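Local coordinates for protein endo-1,4-beta-mannanase (Eisenia fetida, PDB 5Y6T) that probably hydrolyses internal beta-1,4-mannosidic linkages of mannans, as an endo-acting, cold-adapted mannanase of glycoside hydrolase family 5, at residues 172-177 with 191-196; 278-283 with 293-298. All coordinates share one frame; numbering follows the deposited sequence.

How the contacts relate
Both contacts belong to the single (beta/alpha)8 barrel of this family 5 glycoside hydrolase, and they follow one another along the chain, contact 1 closing before contact 2 opens. Contact 1 lies within the long excursion between strand 165-166 and helix 201-218, about 20 Å from the centre of the chain and only partly buried. Contact 2 is buried, about 14 Å from that centre. The centres of contact 1 and contact 2 are about 21 Å apart, and the nearest atoms of contact 1 and contact 2 about 9 Å apart. Contact 1 joins two limbs of a loop that follows strand 165-166, while contact 2 packs a turn on strand 293-297 of the barrel wall.

Contact 1: residues 172-177 with 191-196; sequences VSAGVS and SGAGWA
A174 lays its CB against CB of A193 at 3.8 Å, a methyl-to-methyl contact between two irregular parts of the long loop that precedes helix 201-218 in this (beta/alpha)8 barrel. V172 meets the same alanine less closely: its CG1, set between the backbone N and the carbonyl carbon (chi1 79°), lies 4.3 Å from A193 CB. The A193 methyl is thus approached by two side chains of 172-177, and it also rests on W229. V172 for its part packs on M201 and L204, linking the loop to helix 201-218.

Beside this patch the carbonyl O of V172 is 3.0 Å from CA of G194, a tight approach made possible by a residue without a side chain, whose phi is positive at 83°. No hydrogen bond joins the two segments; G194 bonds instead through its backbone with E169. Further on, the W195 side chain touches E167, whose position just after strand 165-166 is consistent with the acid/base glutamate of family 5 enzymes. A193 is presented by an ST turn: S191 OG, which also bonds L188 O, accepts from the backbone N of A193 over 3.1 Å, with an N-H...O angle of 164°.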
ATOM      1  N   VAL A 172     -13.627   9.089   2.103  1.00 19.31           N
ATOM      2  CA  VAL A 172     -14.212   9.221   3.446  1.00 19.54           C
ATOM      3  C   VAL A 172     -14.926  10.549   3.622  1.00 18.76           C
ATOM      4  O   VAL A 172     -14.576  11.559   3.036  1.00 20.82           O
ATOM      5  CB  VAL A 172     -13.173   9.043   4.565  1.00 20.15           C
ATOM      6  CG1 VAL A 172     -12.324  10.292   4.775  1.00 20.50           C
ATOM      7  CG2 VAL A 172     -13.829   8.625   5.893  1.00 23.48           C
ATOM      8  N   SER A 173     -15.959  10.491   4.471  1.00 20.42           N
ATOM      9  CA  SER A 173     -16.641  11.659   4.913  1.00 22.79           C
ATOM     10  C   SER A 173     -15.842  12.318   6.017  1.00 23.37           C
ATOM     11  O   SER A 173     -15.774  11.833   7.164  1.00 23.22           O
ATOM     12  CB  SER A 173     -18.048  11.261   5.371  1.00 23.98           C
ATOM     13  OG  SER A 173     -18.803  12.465   5.526  1.00 29.87           O
ATOM     14  N   ALA A 174     -15.188  13.380   5.623  1.00 21.60           N
ATOM     15  CA  ALA A 174     -14.265  14.136   6.507  1.00 24.30           C
ATOM     16  C   ALA A 174     -14.991  15.206   7.297  1.00 22.50           C
ATOM     17  O   ALA A 174     -15.987  15.741   6.862  1.00 25.36           O
ATOM     18  CB  ALA A 174     -13.122  14.720   5.697  1.00 25.70           C
ATOM     19  N   GLY A 175     -14.479  15.590   8.466  1.00 25.47           N
ATOM     20  CA  GLY A 175     -15.086  16.684   9.216  1.00 29.28           C
ATOM     21  C   GLY A 175     -16.383  16.311   9.934  1.00 29.06           C
ATOM     22  O   GLY A 175     -17.258  17.154  10.090  1.00 36.05           O
ATOM     23  N   VAL A 176     -16.579  15.031  10.275  1.00 27.95           N
ATOM     24  CA  VAL A 176     -17.857  14.562  10.877  1.00 27.62           C
ATOM     25  C   VAL A 176     -17.577  14.066  12.283  1.00 26.59           C
ATOM     26  O   VAL A 176     -16.681  13.251  12.504  1.00 25.86           O
ATOM     27  CB  VAL A 176     -18.433  13.407  10.041  1.00 28.16           C
ATOM     28  CG1 VAL A 176     -19.676  12.734  10.628  1.00 31.04           C
ATOM     29  CG2 VAL A 176     -18.662  13.919   8.604  1.00 32.27           C
ATOM     30  N   SER A 177     -18.293  14.624  13.246  1.00 23.78           N
ATOM     31  CA  SER A 177     -18.197  14.216  14.642  1.00 26.84           C
ATOM     32  C   SER A 177     -18.783  12.832  14.903  1.00 25.56           C
ATOM     33  O   SER A 177     -19.720  12.395  14.255  1.00 26.12           O
ATOM     34  CB  SER A 177     -18.950  15.214  15.552  1.00 28.33           C
ATOM     35  OG  SER A 177     -18.274  16.451  15.563  1.00 33.25           O
ATOM     36  N   SER A 191      -8.931  19.276   5.440  1.00 23.43           N
ATOM     37  CA  SER A 191      -7.692  18.660   4.910  1.00 22.68           C
ATOM     38  C   SER A 191      -7.744  18.382   3.421  1.00 21.56           C
ATOM     39  O   SER A 191      -6.752  18.084   2.826  1.00 24.31           O
ATOM     40  CB  SER A 191      -7.485  17.336   5.664  1.00 21.70           C
ATOM     41  OG  SER A 191      -8.461  16.375   5.276  1.00 22.19           O
ATOM     42  N   GLY A 192      -8.927  18.447   2.808  1.00 23.51           N
ATOM     43  CA  GLY A 192      -9.150  17.995   1.459  1.00 23.29           C
ATOM     44  C   GLY A 192      -9.493  16.498   1.297  1.00 23.91           C
ATOM     45  O   GLY A 192      -9.880  16.031   0.191  1.00 23.98           O
ATOM     46  N   ALA A 193      -9.480  15.735   2.388  1.00 22.61           N
ATOM     47  CA  ALA A 193     -10.023  14.351   2.386  1.00 23.26           C
ATOM     48  C   ALA A 193     -11.449  14.301   1.844  1.00 23.45           C
ATOM     49  O   ALA A 193     -12.242  15.246   1.987  1.00 25.48           O
ATOM     50  CB  ALA A 193      -9.944  13.747   3.775  1.00 23.28           C
ATOM     51  N   GLY A 194     -11.803  13.171   1.258  1.00 22.01           N
ATOM     52  CA  GLY A 194     -13.164  12.995   0.750  1.00 20.74           C
ATOM     53  C   GLY A 194     -13.391  13.594  -0.624  1.00 21.61           C
ATOM     54  O   GLY A 194     -14.507  13.918  -1.003  1.00 22.95           O
ATOM     55  N   TRP A 195     -12.324  13.706  -1.398  1.00 21.20           N
ATOM     56  CA  TRP A 195     -12.447  14.289  -2.762  1.00 20.90           C
ATOM     57  C   TRP A 195     -13.200  13.363  -3.720  1.00 23.51           C
ATOM     58  O   TRP A 195     -13.737  13.805  -4.735  1.00 24.67           O
ATOM     59  CB  TRP A 195     -11.064  14.577  -3.349  1.00 23.25           C
ATOM     60  CG  TRP A 195     -10.140  13.391  -3.516  1.00 21.09           C
ATOM     61  CD1 TRP A 195     -10.055  12.577  -4.608  1.00 20.70           C
ATOM     62  CD2 TRP A 195      -9.170  12.901  -2.580  1.00 20.21           C
ATOM     63  NE1 TRP A 195      -9.097  11.658  -4.434  1.00 20.55           N
ATOM     64  CE2 TRP A 195      -8.526  11.822  -3.193  1.00 20.56           C
ATOM     65  CE3 TRP A 195      -8.707  13.339  -1.316  1.00 21.54           C
ATOM     66  CZ2 TRP A 195      -7.484  11.108  -2.569  1.00 20.45           C
ATOM     67  CZ3 TRP A 195      -7.752  12.604  -0.679  1.00 21.85           C
ATOM     68  CH2 TRP A 195      -7.139  11.478  -1.308  1.00 23.21           C
ATOM     69  N   ALA A 196     -13.229  12.064  -3.443  1.00 20.86           N
ATOM     70  CA  ALA A 196     -13.826  11.117  -4.379  1.00 21.76           C
ATOM     71  C   ALA A 196     -15.168  10.475  -3.903  1.00 21.33           C
ATOM     72  O   ALA A 196     -15.871   9.888  -4.704  1.00 21.32           O
ATOM     73  CB  ALA A 196     -12.798  10.026  -4.711  1.00 22.08           C
TER

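Contact 2: residues 278-283 with 293-298; sequences SPLLVP and NNIGEF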
ATOM      1  N   SER A 278       4.549  16.623   7.737  1.00 20.68           N
ATOM      2  CA  SER A 278       4.876  15.697   6.653  1.00 21.25           C
ATOM      3  C   SER A 278       5.969  14.746   7.085  1.00 19.97           C
ATOM      4  O   SER A 278       6.980  15.210   7.697  1.00 19.97           O
ATOM      5  CB  SER A 278       5.385  16.454   5.429  1.00 21.90           C
ATOM      6  OG  SER A 278       5.865  15.521   4.461  1.00 20.09           O
ATOM      7  N   PRO A 279       5.852  13.453   6.686  1.00 19.15           N
ATOM      8  CA  PRO A 279       6.930  12.547   7.019  1.00 18.67           C
ATOM      9  C   PRO A 279       8.235  12.831   6.334  1.00 19.18           C
ATOM     10  O   PRO A 279       9.285  12.300   6.789  1.00 20.04           O
ATOM     11  CB  PRO A 279       6.379  11.172   6.670  1.00 19.29           C
ATOM     12  CG  PRO A 279       5.359  11.421   5.576  1.00 20.52           C
ATOM     13  CD  PRO A 279       4.745  12.743   5.989  1.00 22.57           C
ATOM     14  N   LEU A 280       8.221  13.639   5.281  1.00 19.92           N
ATOM     15  CA  LEU A 280       9.500  14.106   4.742  1.00 21.28           C
ATOM     16  C   LEU A 280      10.116  15.308   5.479  1.00 22.14           C
ATOM     17  O   LEU A 280      11.285  15.638   5.237  1.00 22.90           O
ATOM     18  CB  LEU A 280       9.340  14.423   3.278  1.00 20.06           C
ATOM     19  CG  LEU A 280       9.222  13.235   2.331  1.00 19.48           C
ATOM     20  CD1 LEU A 280       8.869  13.702   0.941  1.00 21.18           C
ATOM     21  CD2 LEU A 280      10.521  12.419   2.278  1.00 20.64           C
ATOM     22  N   LEU A 281       9.412  15.820   6.490  1.00 22.33           N
ATOM     23  CA  LEU A 281       9.885  16.959   7.308  1.00 19.99           C
ATOM     24  C   LEU A 281      10.131  16.667   8.749  1.00 21.89           C
ATOM     25  O   LEU A 281      10.799  17.457   9.458  1.00 21.69           O
ATOM     26  CB  LEU A 281       8.906  18.127   7.190  1.00 24.13           C
ATOM     27  CG  LEU A 281       9.075  19.042   5.955  1.00 24.39           C
ATOM     28  CD1 LEU A 281       8.834  18.332   4.657  1.00 25.22           C
ATOM     29  CD2 LEU A 281       8.175  20.266   6.104  1.00 26.17           C
ATOM     30  N   VAL A 282       9.536  15.575   9.270  1.00 21.64           N
ATOM     31  CA  VAL A 282       9.693  15.191  10.665  1.00 21.34           C
ATOM     32  C   VAL A 282      10.238  13.781  10.709  1.00 21.77           C
ATOM     33  O   VAL A 282       9.975  12.972   9.786  1.00 21.07           O
ATOM     34  CB  VAL A 282       8.391  15.282  11.458  1.00 22.13           C
ATOM     35  CG1 VAL A 282       7.783  16.686  11.370  1.00 24.98           C
ATOM     36  CG2 VAL A 282       7.394  14.229  11.026  1.00 23.39           C
ATOM     37  N   PRO A 283      11.000  13.459  11.743  1.00 22.00           N
ATOM     38  CA  PRO A 283      11.436  12.074  11.962  1.00 20.11           C
ATOM     39  C   PRO A 283      10.298  11.188  12.414  1.00 19.85           C
ATOM     40  O   PRO A 283       9.367  11.648  13.070  1.00 19.55           O
ATOM     41  CB  PRO A 283      12.520  12.196  12.996  1.00 23.64           C
ATOM     42  CG  PRO A 283      12.191  13.437  13.740  1.00 28.46           C
ATOM     43  CD  PRO A 283      11.460  14.364  12.821  1.00 26.43           C
ATOM     44  N   ASN A 293       6.861   2.566   9.950  1.00 19.14           N
ATOM     45  CA  ASN A 293       6.166   3.447   9.038  1.00 19.55           C
ATOM     46  C   ASN A 293       6.967   3.614   7.788  1.00 19.47           C
ATOM     47  O   ASN A 293       8.133   3.961   7.864  1.00 19.38           O
ATOM     48  CB  ASN A 293       6.021   4.809   9.734  1.00 18.69           C
ATOM     49  CG  ASN A 293       5.108   5.762   9.009  1.00 20.63           C
ATOM     50  OD1 ASN A 293       4.311   5.381   8.142  1.00 20.35           O
ATOM     51  ND2 ASN A 293       5.137   6.992   9.426  1.00 18.18           N
ATOM     52  N   ASN A 294       6.304   3.484   6.647  1.00 19.33           N
ATOM     53  CA  ASN A 294       6.850   3.582   5.274  1.00 18.87           C
ATOM     54  C   ASN A 294       6.346   4.803   4.614  1.00 19.46           C
ATOM     55  O   ASN A 294       5.177   5.036   4.634  1.00 20.05           O
ATOM     56  CB  ASN A 294       6.433   2.342   4.538  1.00 22.28           C
ATOM     57  CG  ASN A 294       6.919   2.302   3.096  1.00 22.82           C
ATOM     58  OD1 ASN A 294       6.888   3.298   2.385  1.00 24.29           O
ATOM     59  ND2 ASN A 294       7.316   1.134   2.652  1.00 23.82           N
ATOM     60  N   ILE A 295       7.223   5.635   4.002  1.00 19.76           N
ATOM     61  CA  ILE A 295       6.717   6.770   3.228  1.00 18.80           C
ATOM     62  C   ILE A 295       6.378   6.156   1.847  1.00 21.68           C
ATOM     63  O   ILE A 295       7.242   6.135   0.930  1.00 19.61           O
ATOM     64  CB  ILE A 295       7.722   7.913   3.138  1.00 18.53           C
ATOM     65  CG1 ILE A 295       8.294   8.288   4.524  1.00 19.60           C
ATOM     66  CG2 ILE A 295       7.078   9.098   2.410  1.00 19.59           C
ATOM     67  CD1 ILE A 295       9.215   9.531   4.550  1.00 20.21           C
ATOM     68  N   GLY A 296       5.119   5.733   1.709  1.00 18.23           N
ATOM     69  CA  GLY A 296       4.641   4.837   0.615  1.00 18.36           C
ATOM     70  C   GLY A 296       4.419   5.519  -0.728  1.00 17.96           C
ATOM     71  O   GLY A 296       4.216   4.865  -1.741  1.00 18.01           O
ATOM     72  N   GLU A 297       4.328   6.865  -0.719  1.00 18.65           N
ATOM     73  CA  GLU A 297       4.317   7.671  -1.930  1.00 17.58           C
ATOM     74  C   GLU A 297       4.883   9.072  -1.614  1.00 19.37           C
ATOM     75  O   GLU A 297       4.607   9.646  -0.567  1.00 19.02           O
ATOM     76  CB  GLU A 297       2.922   7.924  -2.440  1.00 17.58           C
ATOM     77  CG  GLU A 297       2.087   6.730  -2.907  1.00 17.19           C
ATOM     78  CD  GLU A 297       0.724   7.093  -3.492  1.00 20.92           C
ATOM     79  OE1 GLU A 297       0.525   8.332  -3.839  1.00 20.77           O
ATOM     80  OE2 GLU A 297      -0.157   6.169  -3.618  1.00 20.43           O
ATOM     81  N   PHE A 298       5.598   9.602  -2.589  1.00 20.57           N
ATOM     82  CA  PHE A 298       6.072  10.998  -2.640  1.00 20.02           C
ATOM     83  C   PHE A 298       6.684  11.170  -4.002  1.00 20.57           C
ATOM     84  O   PHE A 298       6.938  10.211  -4.712  1.00 19.13           O
ATOM     85  CB  PHE A 298       7.148  11.281  -1.584  1.00 18.74           C
ATOM     86  CG  PHE A 298       8.333  10.384  -1.664  1.00 18.89           C
ATOM     87  CD1 PHE A 298       8.345   9.086  -1.127  1.00 19.16           C
ATOM     88  CD2 PHE A 298       9.426  10.741  -2.413  1.00 20.72           C
ATOM     89  CE1 PHE A 298       9.460   8.269  -1.242  1.00 21.77           C
ATOM     90  CE2 PHE A 298      10.502   9.904  -2.573  1.00 19.64           C
ATOM     91  CZ  PHE A 298      10.526   8.661  -2.034  1.00 21.24           C
TER
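P279 and I295 are the closest backbone pair, with CA atoms 6.9 Å apart, where a compact turn in 278-283 rests on strand 293-297. The turn is drawn together by S278 O, which accepts from both L281 N at 2.8 Å and V282 N at 3.0 Å. S278 adds an ST turn, its OG taking a bond from L280 N (3.1 Å, 149°); the same hydroxyl is hydrogen-bonded to T267 OG1. These bonds place P279 and L280 side by side over the strand, but none crosses to it, and the junction is held by methyl contacts, one of them onto a carbonyl oxygen.

With CG1 anti to the carbonyl carbon and the chain extended beyond it (chi2 -174°), I295 presents CD1 to the turn. This methyl lies 3.6 Å from the carbonyl O of P279 and 3.9 Å from P279 CB. L280 has CG anti to its carbonyl carbon (chi1 -74°) and divides its two methyls between two residues: CD2 meets I295 CD1 at 3.9 Å, while CD1 meets F298 CB at 3.9 Å and reaches the phenyl ring obliquely. The L280 and F298 side chains run at about a right angle to each other. Within 293-298, the carbonyl O of I295 lies in the plane of the F298 ring, at its edge.

Helix 308-317 packs against the same residues, A315 on I295, Q311 on L280 and F312 edge-to-face with the F298 ring. E297 takes another direction, to R67, Y268 and a Tris molecule, probably from the crystallisation liquor, at the strand end where family 5 enzymes carry their nucleophile. Strand 293-297 itself runs parallel to 262-266, and I295 bonds through its backbone to G322 and W324 at strand 322-325.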